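Local coordinates for FeoA (Thermococcus thioreducens, PDB 3E19), which probably takes part in ferrous iron uptake or its regulation, as a small SH3-like beta-barrel protein that may bind metal, at residues C[8-13]-C[72-77]; C[42-47]-C[51-56]. One frame throughout, in Å; residues are numbered along the deposited sequence.

Both contacts belong to one small antiparallel barrel, and their centres lie about 9 Å apart. Interaction 1 sets the loop 8-13 against the last strand, 72-76, whereas interaction 2 is the hairpin of strands 41-46 and 53-57, which the chain builds between the two segments of interaction 1. They meet at Val44: its O lies 2.8 Å from Gly13 N, a probable hydrogen bond, and its CB packs 3.5 Å from Gly11 O. Pro12 CG also rests 3.8 Å from Ser47 N, near the turn of the hairpin. Apolar side chains of both contacts share one interior.

Interaction 1. Residues C[8-13]-C[72-77]; sequences SEMGPG and VMVRKL
Met10 and Val74 meet across two backbones that stay well separated: at the contact itself the CA atoms of Met10 and Lys76 are 8.8 Å apart, and no hydrogen bond spans the gap. The segment 8-13 leaves a short 3-10 turn and runs on as loop, while 72-76 is a strand, so side chains alone make the contact, burying 146 Å² in all. About half of it lies on Met10, the rest mainly on Val74 and Lys76. Met10 CG is anti to the carbonyl carbon (chi1 -67°) and the chain runs straight through chi2, which carries the sulfur across to the strand. There SD sits 3.8 Å from Val74 CG1 and 4.1 Å from Val74 CG2, over the fork of the valine, and the two side chains cross at about a right angle. A bend at chi3 (72°) turns the methyl along the strand, where Met10 CE comes within 4.3 Å of Lys76 CG. The lysine contributes its aliphatic part, while its NZ makes a long, weak ion pair with Asp14. Strand 4-6 adds Val5 against Met10, and strand 41-46 supplies Val44 to Met10 and Ile42 to Val74, placing this buried pair among three strands of the barrel.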
ATOM      1  N   SER C   8      14.162   0.300  27.710  1.00 20.45           N
ATOM      2  CA  SER C   8      15.360   1.158  27.490  1.00 22.36           C
ATOM      3  C   SER C   8      16.651   0.632  28.114  1.00 23.47           C
ATOM      4  O   SER C   8      17.747   1.034  27.686  1.00 25.26           O
ATOM      5  CB  SER C   8      15.094   2.565  28.018  1.00 21.87           C
ATOM      6  OG  SER C   8      14.763   2.547  29.404  1.00 23.32           O
ATOM      7  N   GLU C   9      16.538  -0.243  29.116  1.00 23.88           N
ATOM      8  CA  GLU C   9      17.690  -0.804  29.794  1.00 25.37           C
ATOM      9  C   GLU C   9      18.074  -2.186  29.322  1.00 25.93           C
ATOM     10  O   GLU C   9      19.022  -2.744  29.827  1.00 26.93           O
ATOM     11  CB  GLU C   9      17.496  -0.772  31.323  1.00 26.02           C
ATOM     12  CG  GLU C   9      17.565   0.631  31.814  1.00 28.77           C
ATOM     13  CD  GLU C   9      17.078   0.830  33.240  1.00 33.71           C
ATOM     14  OE1 GLU C   9      17.060  -0.143  34.028  1.00 35.31           O
ATOM     15  OE2 GLU C   9      16.711   1.996  33.546  1.00 39.65           O
ATOM     16  N   MET C  10      17.383  -2.722  28.325  1.00 25.68           N
ATOM     17  CA  MET C  10      17.638  -4.070  27.885  1.00 25.47           C
ATOM     18  C   MET C  10      18.578  -4.070  26.690  1.00 25.35           C
ATOM     19  O   MET C  10      18.651  -3.134  25.933  1.00 26.72           O
ATOM     20  CB  MET C  10      16.335  -4.750  27.509  1.00 24.98           C
ATOM     21  CG  MET C  10      15.456  -4.961  28.691  1.00 26.33           C
ATOM     22  SD  MET C  10      13.859  -5.609  28.187  1.00 27.65           S
ATOM     23  CE  MET C  10      14.319  -7.298  27.730  1.00 30.87           C
ATOM     24  N   GLY C  11      19.304  -5.135  26.518  1.00 26.70           N
ATOM     25  CA  GLY C  11      20.354  -5.139  25.504  1.00 27.26           C
ATOM     26  C   GLY C  11      20.112  -6.232  24.501  1.00 26.68           C
ATOM     27  O   GLY C  11      19.343  -7.143  24.763  1.00 26.06           O
ATOM     28  N   PRO C  12      20.805  -6.157  23.358  1.00 27.39           N
ATOM     29  CA  PRO C  12      20.683  -7.144  22.311  1.00 27.19           C
ATOM     30  C   PRO C  12      20.705  -8.563  22.879  1.00 26.71           C
ATOM     31  O   PRO C  12      21.501  -8.883  23.786  1.00 27.49           O
ATOM     32  CB  PRO C  12      21.916  -6.879  21.453  1.00 28.15           C
ATOM     33  CG  PRO C  12      22.098  -5.421  21.562  1.00 29.36           C
ATOM     34  CD  PRO C  12      21.785  -5.109  23.004  1.00 28.00           C
ATOM     35  N   GLY C  13      19.824  -9.398  22.364  1.00 25.21           N
ATOM     36  CA  GLY C  13      19.648 -10.722  22.890  1.00 25.71           C
ATOM     37  C   GLY C  13      18.639 -10.878  24.016  1.00 25.39           C
ATOM     38  O   GLY C  13      18.144 -11.973  24.193  1.00 26.69           O
ATOM     39  N   VAL C  72       8.161   1.329  28.782  1.00 17.87           N
ATOM     40  CA  VAL C  72       7.778  -0.053  28.668  1.00 17.03           C
ATOM     41  C   VAL C  72       8.472  -0.879  29.783  1.00 18.72           C
ATOM     42  O   VAL C  72       9.675  -1.037  29.750  1.00 18.89           O
ATOM     43  CB  VAL C  72       8.086  -0.598  27.278  1.00 16.58           C
ATOM     44  CG1 VAL C  72       7.612  -2.021  27.139  1.00 17.77           C
ATOM     45  CG2 VAL C  72       7.471   0.269  26.228  1.00 17.06           C
ATOM     46  N   MET C  73       7.735  -1.386  30.778  1.00 18.61           N
ATOM     47  CA  MET C  73       8.367  -2.202  31.835  1.00 19.03           C
ATOM     48  C   MET C  73       8.261  -3.659  31.452  1.00 18.11           C
ATOM     49  O   MET C  73       7.175  -4.160  31.123  1.00 18.73           O
ATOM     50  CB  MET C  73       7.657  -1.984  33.208  1.00 20.91           C
ATOM     51  CG  MET C  73       7.752  -0.568  33.724  1.00 24.52           C
ATOM     52  SD  MET C  73       9.488  -0.038  33.885  1.00 31.92           S
ATOM     53  CE  MET C  73      10.100  -1.520  34.797  1.00 15.22           C
ATOM     54  N   VAL C  74       9.356  -4.366  31.517  1.00 16.51           N
ATOM     55  CA  VAL C  74       9.422  -5.691  30.962  1.00 17.36           C
ATOM     56  C   VAL C  74       9.929  -6.612  32.068  1.00 18.35           C
ATOM     57  O   VAL C  74      10.864  -6.246  32.801  1.00 18.61           O
ATOM     58  CB  VAL C  74      10.370  -5.700  29.769  1.00 17.58           C
ATOM     59  CG1 VAL C  74      10.484  -7.087  29.117  1.00 17.15           C
ATOM     60  CG2 VAL C  74       9.877  -4.669  28.756  1.00 14.23           C
ATOM     61  N   ARG C  75       9.337  -7.790  32.182  1.00 18.82           N
ATOM     62  CA  ARG C  75       9.965  -8.847  32.977  1.00 20.30           C
ATOM     63  C   ARG C  75      10.808  -9.732  32.074  1.00 21.33           C
ATOM     64  O   ARG C  75      10.306 -10.268  31.098  1.00 20.72           O
ATOM     65  CB  ARG C  75       8.931  -9.666  33.719  1.00 19.76           C
ATOM     66  CG  ARG C  75       7.889 -10.413  32.897  1.00 19.26           C
ATOM     67  CD  ARG C  75       6.906 -11.076  33.904  1.00 22.13           C
ATOM     68  NE  ARG C  75       7.514 -12.177  34.652  1.00 21.03           N
ATOM     69  CZ  ARG C  75       6.981 -12.761  35.738  1.00 23.52           C
ATOM     70  NH1 ARG C  75       7.627 -13.773  36.303  1.00 21.55           N
ATOM     71  NH2 ARG C  75       5.861 -12.298  36.310  1.00 22.28           N
ATOM     72  N   LYS C  76      12.105  -9.823  32.374  1.00 22.67           N
ATOM     73  CA  LYS C  76      13.036 -10.622  31.580  1.00 26.21           C
ATOM     74  C   LYS C  76      12.725 -12.086  31.720  1.00 26.42           C
ATOM     75  O   LYS C  76      12.278 -12.556  32.790  1.00 25.46           O
ATOM     76  CB  LYS C  76      14.477 -10.369  32.008  1.00 26.48           C
ATOM     77  CG  LYS C  76      14.951  -8.977  31.592  1.00 30.42           C
ATOM     78  CD  LYS C  76      16.392  -8.650  32.078  1.00 31.15           C
ATOM     79  CE  LYS C  76      17.453  -9.118  31.087  1.00 36.82           C
ATOM     80  NZ  LYS C  76      18.811  -8.525  31.449  1.00 37.07           N
ATOM     81  N   LEU C  77      12.967 -12.813  30.645  1.00 27.88           N
ATOM     82  CA  LEU C  77      12.706 -14.247  30.633  1.00 29.54           C
ATOM     83  C   LEU C  77      13.977 -15.059  30.873  1.00 31.36           C
ATOM     84  O   LEU C  77      15.078 -14.540  30.666  1.00 34.14           O
ATOM     85  CB  LEU C  77      12.041 -14.643  29.323  1.00 29.42           C
ATOM     86  CG  LEU C  77      10.554 -14.326  29.384  1.00 29.23           C
ATOM     87  CD1 LEU C  77       9.958 -14.509  28.001  1.00 29.88           C
ATOM     88  CD2 LEU C  77       9.830 -15.199  30.468  1.00 30.63           C
TER

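Interaction 2. Residues C[42-47]-C[51-56]; sequences IQVLES and GPIIIS
Ile54 O is gripped by two successive amides of the facing strand, Leu45 N at 2.8 Å and Glu46 N at 3.2 Å. Both donors lie in the carbonyl plane, the longer bond approaching on a lone pair with a C=O...N angle of 137°. The return bond, Ile54 N to Glu46 O, is 2.8 Å long, with the donor tilted 26° out of the plane of the Glu46 carbonyl. Beyond the irregularity the pairing is regular: Gln43 and Ser56 form a hydrogen-bonded pair, Val44 and Ile55 a non-hydrogen-bonded one. On the face of Glu46 and Ile54 the two side chains run side by side in the same direction, with Glu46 CD lying 3.6 Å from Ile54 CG1; the carboxylate also has a long, weak ion pair with Arg61. On the other face Ile42 and Ile55 are tightly packed. With CG1 opposite the backbone N (chi1 165°), Ile42 sends CD1 to within 3.4 Å of Ile55 CG2 and 3.5 Å of Ile55 CD1, both closer than usual van der Waals contact. Farther along, Val44 CG1 meets Ile53 CG2 at 3.9 Å. Two residues opposite one make this a classic beta bulge, here set in an antiparallel hairpin of the SH3-like barrel.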
ATOM      1  N   ILE C  42       8.859  -9.467  23.770  1.00 21.23           N
ATOM      2  CA  ILE C  42       9.740  -8.628  23.016  1.00 23.11           C
ATOM      3  C   ILE C  42      11.135  -9.251  23.037  1.00 23.30           C
ATOM      4  O   ILE C  42      11.568  -9.790  24.069  1.00 21.02           O
ATOM      5  CB  ILE C  42       9.693  -7.156  23.573  1.00 24.02           C
ATOM      6  CG1 ILE C  42      10.863  -6.310  23.074  1.00 26.71           C
ATOM      7  CG2 ILE C  42       9.657  -7.075  25.070  1.00 27.31           C
ATOM      8  CD1 ILE C  42      10.529  -4.890  23.143  1.00 31.70           C
ATOM      9  N   GLN C  43      11.808  -9.208  21.889  1.00 24.10           N
ATOM     10  CA  GLN C  43      13.233  -9.435  21.824  1.00 25.97           C
ATOM     11  C   GLN C  43      13.948  -8.209  21.344  1.00 24.91           C
ATOM     12  O   GLN C  43      13.551  -7.584  20.357  1.00 23.71           O
ATOM     13  CB  GLN C  43      13.601 -10.573  20.887  1.00 26.56           C
ATOM     14  CG  GLN C  43      15.094 -10.961  21.000  1.00 28.94           C
ATOM     15  CD  GLN C  43      15.484 -12.019  19.981  1.00 30.92           C
ATOM     16  OE1 GLN C  43      16.673 -12.194  19.651  1.00 39.27           O
ATOM     17  NE2 GLN C  43      14.480 -12.703  19.438  1.00 36.00           N
ATOM     18  N   VAL C  44      15.027  -7.890  22.049  1.00 24.08           N
ATOM     19  CA  VAL C  44      15.855  -6.778  21.695  1.00 24.63           C
ATOM     20  C   VAL C  44      16.905  -7.300  20.723  1.00 24.69           C
ATOM     21  O   VAL C  44      17.587  -8.287  21.028  1.00 22.64           O
ATOM     22  CB  VAL C  44      16.493  -6.191  22.917  1.00 24.99           C
ATOM     23  CG1 VAL C  44      17.371  -4.982  22.507  1.00 23.30           C
ATOM     24  CG2 VAL C  44      15.351  -5.813  23.901  1.00 24.97           C
ATOM     25  N   LEU C  45      16.972  -6.661  19.555  1.00 26.16           N
ATOM     26  CA  LEU C  45      17.866  -7.085  18.470  1.00 27.23           C
ATOM     27  C   LEU C  45      19.123  -6.223  18.380  1.00 29.28           C
ATOM     28  O   LEU C  45      20.173  -6.730  18.072  1.00 28.50           O
ATOM     29  CB  LEU C  45      17.143  -7.034  17.128  1.00 27.40           C
ATOM     30  CG  LEU C  45      15.877  -7.868  16.958  1.00 27.36           C
ATOM     31  CD1 LEU C  45      15.479  -7.860  15.516  1.00 28.39           C
ATOM     32  CD2 LEU C  45      16.077  -9.293  17.407  1.00 27.57           C
ATOM     33  N   GLU C  46      18.996  -4.922  18.609  1.00 30.79           N
ATOM     34  CA  GLU C  46      20.126  -3.989  18.507  1.00 33.37           C
ATOM     35  C   GLU C  46      19.854  -2.805  19.391  1.00 33.17           C
ATOM     36  O   GLU C  46      18.707  -2.402  19.561  1.00 31.98           O
ATOM     37  CB  GLU C  46      20.391  -3.430  17.081  1.00 33.51           C
ATOM     38  CG  GLU C  46      19.807  -4.208  15.935  1.00 36.41           C
ATOM     39  CD  GLU C  46      19.969  -3.505  14.592  1.00 39.32           C
ATOM     40  OE1 GLU C  46      20.754  -2.523  14.527  1.00 46.15           O
ATOM     41  OE2 GLU C  46      19.298  -3.938  13.603  1.00 47.25           O
ATOM     42  N   SER C  47      20.930  -2.228  19.916  1.00 34.25           N
ATOM     43  CA  SER C  47      20.852  -1.016  20.699  1.00 35.61           C
ATOM     44  C   SER C  47      22.175  -0.274  20.675  1.00 37.34           C
ATOM     45  O   SER C  47      23.240  -0.899  20.517  1.00 38.38           O
ATOM     46  CB  SER C  47      20.491  -1.351  22.135  1.00 35.38           C
ATOM     47  OG  SER C  47      20.161  -0.175  22.843  1.00 36.13           O
ATOM     48  N   GLY C  51      20.312   5.495  21.187  1.00 36.03           N
ATOM     49  CA  GLY C  51      19.282   4.862  20.391  1.00 34.90           C
ATOM     50  C   GLY C  51      19.605   4.840  18.905  1.00 33.92           C
ATOM     51  O   GLY C  51      20.698   5.243  18.504  1.00 34.73           O
ATOM     52  N   PRO C  52      18.674   4.333  18.080  1.00 31.34           N
ATOM     53  CA  PRO C  52      17.414   3.735  18.544  1.00 30.03           C
ATOM     54  C   PRO C  52      17.630   2.299  19.058  1.00 28.58           C
ATOM     55  O   PRO C  52      18.723   1.722  18.909  1.00 28.96           O
ATOM     56  CB  PRO C  52      16.544   3.710  17.270  1.00 29.61           C
ATOM     57  CG  PRO C  52      17.495   3.579  16.162  1.00 30.12           C
ATOM     58  CD  PRO C  52      18.811   4.251  16.621  1.00 31.56           C
ATOM     59  N   ILE C  53      16.582   1.718  19.622  1.00 25.56           N
ATOM     60  CA  ILE C  53      16.589   0.285  19.903  1.00 23.86           C
ATOM     61  C   ILE C  53      15.787  -0.425  18.833  1.00 22.09           C
ATOM     62  O   ILE C  53      14.663  -0.000  18.502  1.00 21.48           O
ATOM     63  CB  ILE C  53      15.942   0.028  21.287  1.00 23.40           C
ATOM     64  CG1 ILE C  53      16.619   0.905  22.342  1.00 24.72           C
ATOM     65  CG2 ILE C  53      16.034  -1.437  21.668  1.00 22.91           C
ATOM     66  CD1 ILE C  53      16.020   0.754  23.734  1.00 25.20           C
ATOM     67  N   ILE C  54      16.305  -1.530  18.333  1.00 19.93           N
ATOM     68  CA  ILE C  54      15.566  -2.335  17.385  1.00 19.54           C
ATOM     69  C   ILE C  54      15.044  -3.549  18.116  1.00 19.15           C
ATOM     70  O   ILE C  54      15.826  -4.295  18.698  1.00 19.37           O
ATOM     71  CB  ILE C  54      16.445  -2.777  16.198  1.00 19.18           C
ATOM     72  CG1 ILE C  54      17.105  -1.552  15.551  1.00 21.96           C
ATOM     73  CG2 ILE C  54      15.668  -3.664  15.198  1.00 18.57           C
ATOM     74  CD1 ILE C  54      16.152  -0.426  15.078  1.00 23.90           C
ATOM     75  N   ILE C  55      13.727  -3.742  18.075  1.00 17.82           N
ATOM     76  CA  ILE C  55      13.072  -4.874  18.705  1.00 17.97           C
ATOM     77  C   ILE C  55      12.296  -5.715  17.703  1.00 18.06           C
ATOM     78  O   ILE C  55      11.960  -5.273  16.601  1.00 16.95           O
ATOM     79  CB  ILE C  55      12.068  -4.427  19.833  1.00 18.09           C
ATOM     80  CG1 ILE C  55      10.916  -3.602  19.236  1.00 18.25           C
ATOM     81  CG2 ILE C  55      12.783  -3.574  20.912  1.00 17.13           C
ATOM     82  CD1 ILE C  55       9.776  -3.134  20.230  1.00 17.97           C
ATOM     83  N   SER C  56      11.955  -6.921  18.142  1.00 18.86           N
ATOM     84  CA  SER C  56      11.057  -7.789  17.431  1.00 19.66           C
ATOM     85  C   SER C  56       9.897  -8.175  18.366  1.00 20.11           C
ATOM     86  O   SER C  56      10.125  -8.619  19.514  1.00 19.10           O
ATOM     87  CB  SER C  56      11.840  -9.007  16.988  1.00 21.55           C
ATOM     88  OG  SER C  56      10.992 -10.034  16.552  1.00 24.09           O
TER